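Local coordinates for baculoviral IAP repeat-containing protein 2 (Homo sapiens, PDB 3M1D) that probably acts as an inhibitor of apoptosis that is recruited to signalling complexes by TRAF2, here seen as its zinc-binding first BIR domain, at residues 54-59 / 70-75. Numbering follows the deposited sequence.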
loop_
_atom_site.group_PDB
_atom_site.type_symbol
_atom_site.label_atom_id
_atom_site.label_comp_id
_atom_site.label_asym_id
_atom_site.label_seq_id
_atom_site.Cartn_x
_atom_site.Cartn_y
_atom_site.Cartn_z
ATOM N N LEU A 54 -3.282 -8.295 2.167
ATOM C CA LEU A 54 -2.269 -8.642 1.164
ATOM C C LEU A 54 -0.922 -8.015 1.544
ATOM O O LEU A 54 -0.867 -6.838 1.890
ATOM C CB LEU A 54 -2.693 -8.161 -0.225
ATOM C CG LEU A 54 -1.694 -8.308 -1.371
ATOM C CD1 LEU A 54 -1.534 -9.774 -1.769
ATOM C CD2 LEU A 54 -2.183 -7.480 -2.550
ATOM N N MET A 55 0.152 -8.802 1.471
ATOM C CA MET A 55 1.483 -8.349 1.871
ATOM C C MET A 55 2.448 -8.330 0.692
ATOM O O MET A 55 2.567 -9.314 -0.035
ATOM C CB MET A 55 2.042 -9.235 2.989
ATOM C CG MET A 55 1.256 -9.116 4.295
ATOM S SD MET A 55 1.932 -10.153 5.603
ATOM C CE MET A 55 3.219 -9.079 6.193
ATOM N N LEU A 56 3.141 -7.205 0.533
ATOM C CA LEU A 56 4.001 -6.958 -0.622
ATOM C C LEU A 56 5.320 -6.324 -0.192
ATOM O O LEU A 56 5.345 -5.418 0.645
ATOM C CB LEU A 56 3.290 -6.037 -1.612
ATOM C CG LEU A 56 2.072 -6.629 -2.325
ATOM C CD1 LEU A 56 1.369 -5.596 -3.193
ATOM C CD2 LEU A 56 2.487 -7.817 -3.158
ATOM N N ASP A 57 6.417 -6.805 -0.755
ATOM C CA ASP A 57 7.721 -6.206 -0.486
ATOM C C ASP A 57 8.590 -6.241 -1.743
ATOM O O ASP A 57 8.098 -6.527 -2.835
ATOM C CB ASP A 57 8.417 -6.882 0.711
ATOM C CG ASP A 57 8.899 -8.295 0.400
ATOM O OD1 ASP A 57 8.676 -8.795 -0.722
ATOM O OD2 ASP A 57 9.515 -8.914 1.289
ATOM N N ASN A 58 9.877 -5.958 -1.577
ATOM C CA ASN A 58 10.810 -5.931 -2.693
ATOM C C ASN A 58 10.260 -5.091 -3.848
ATOM O O ASN A 58 10.182 -5.560 -4.981
ATOM C CB ASN A 58 11.107 -7.355 -3.167
ATOM C CG ASN A 58 12.334 -7.425 -4.068
ATOM O OD1 ASN A 58 13.199 -6.556 -4.019
ATOM N ND2 ASN A 58 12.401 -8.456 -4.900
ATOM N N TRP A 59 9.864 -3.858 -3.531
ATOM C CA TRP A 59 9.317 -2.916 -4.502
ATOM C C TRP A 59 10.376 -2.495 -5.522
ATOM O O TRP A 59 11.513 -2.195 -5.153
ATOM C CB TRP A 59 8.752 -1.688 -3.775
ATOM C CG TRP A 59 7.517 -2.028 -2.994
ATOM C CD1 TRP A 59 7.445 -2.348 -1.665
ATOM C CD2 TRP A 59 6.184 -2.134 -3.507
ATOM N NE1 TRP A 59 6.139 -2.631 -1.318
ATOM C CE2 TRP A 59 5.349 -2.510 -2.432
ATOM C CE3 TRP A 59 5.612 -1.941 -4.769
ATOM C CZ2 TRP A 59 3.980 -2.692 -2.583
ATOM C CZ3 TRP A 59 4.253 -2.130 -4.915
ATOM C CH2 TRP A 59 3.451 -2.493 -3.831
ATOM N N LYS A 70 -4.702 -5.000 -7.343
ATOM C CA LYS A 70 -5.808 -5.482 -8.177
ATOM C C LYS A 70 -5.546 -6.871 -8.731
ATOM O O LYS A 70 -6.455 -7.692 -8.800
ATOM C CB LYS A 70 -6.037 -4.548 -9.378
ATOM C CG LYS A 70 -6.951 -3.376 -9.123
ATOM C CD LYS A 70 -6.702 -2.253 -10.137
ATOM C CE LYS A 70 -6.804 -2.733 -11.585
ATOM N NZ LYS A 70 -6.902 -1.593 -12.568
ATOM N N GLN A 71 -4.305 -7.101 -9.165
ATOM C CA GLN A 71 -3.896 -8.341 -9.817
ATOM C C GLN A 71 -3.810 -9.509 -8.854
ATOM O O GLN A 71 -4.189 -10.632 -9.190
ATOM C CB GLN A 71 -2.518 -8.175 -10.477
ATOM C CG GLN A 71 -2.551 -7.595 -11.880
ATOM C CD GLN A 71 -1.203 -7.061 -12.347
ATOM O OE1 GLN A 71 -1.137 -6.333 -13.338
ATOM N NE2 GLN A 71 -0.123 -7.414 -11.640
ATOM N N LEU A 72 -3.281 -9.251 -7.667
ATOM C CA LEU A 72 -2.996 -10.336 -6.742
ATOM C C LEU A 72 -4.198 -10.700 -5.905
ATOM O O LEU A 72 -4.455 -11.887 -5.675
ATOM C CB LEU A 72 -1.809 -9.993 -5.842
ATOM C CG LEU A 72 -0.491 -9.851 -6.598
ATOM C CD1 LEU A 72 0.495 -9.013 -5.785
ATOM C CD2 LEU A 72 0.087 -11.216 -6.905
ATOM N N TYR A 73 -4.921 -9.683 -5.443
ATOM C CA TYR A 73 -6.082 -9.911 -4.587
ATOM C C TYR A 73 -7.287 -9.053 -4.972
ATOM O O TYR A 73 -7.634 -8.103 -4.268
ATOM C CB TYR A 73 -5.726 -9.718 -3.110
ATOM C CG TYR A 73 -6.528 -10.643 -2.228
ATOM C CD1 TYR A 73 -6.221 -11.998 -2.154
ATOM C CD2 TYR A 73 -7.625 -10.177 -1.516
ATOM C CE1 TYR A 73 -6.964 -12.859 -1.367
ATOM C CE2 TYR A 73 -8.378 -11.031 -0.730
ATOM C CZ TYR A 73 -8.050 -12.369 -0.671
ATOM O OH TYR A 73 -8.797 -13.213 0.108
ATOM N N PRO A 74 -7.942 -9.408 -6.087
ATOM C CA PRO A 74 -9.057 -8.648 -6.666
ATOM C C PRO A 74 -10.287 -8.588 -5.757
ATOM O O PRO A 74 -11.120 -7.698 -5.942
ATOM C CB PRO A 74 -9.419 -9.439 -7.935
ATOM C CG PRO A 74 -8.405 -10.519 -8.075
ATOM C CD PRO A 74 -7.725 -10.697 -6.769
ATOM N N SER A 75 -10.408 -9.509 -4.799
ATOM C CA SER A 75 -11.628 -9.590 -3.987
ATOM C C SER A 75 -11.654 -8.576 -2.844
ATOM O O SER A 75 -12.664 -8.426 -2.156
ATOM C CB SER A 75 -11.857 -11.009 -3.463
ATOM O OG SER A 75 -10.855 -11.392 -2.540
#
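In the zinc-bearing BIR fold, L54, just ahead of strand 55-56, and L56 on it meet L72 and Y73 at the end of helix 65-72. No hydrogen bond joins the two segments, so the seam rests on apolar contact alone. L54 rests its two methyls against the start of both side chains: CD1 lies 4.1 Å from CB of L72, and CD2 4.2 Å from CB of Y73 and equally near CB of L72. Its chi1 of 174° sets CG anti to the backbone N and beside the carbonyl carbon, and the side chain crosses that of L72 at about a right angle. Two residues further on, L56 meets L72 tip to tip, with CD2 of L56 3.5 Å from CD1 of L72. Thus L72 serves both leucines, offering its root to L54 and a terminal methyl to L56. Y73, the first residue to leave helical geometry, contributes its CB; the side chain then leads away, and it also touches C52. The seam is shallow, burying 167 Å² in all, and L72 and Y73 remain exposed. Its inner end nevertheless borders the metal site: the side chain of L54 comes within about 5 Å of the zinc ion held by C49, C52, H69 and C76, and touches H69. Both leucines also pack on F38 of strand 38-40, while L56 hydrogen-bonds through its backbone to V47 and touches K68, linking the antiparallel sheet to helix 65-72.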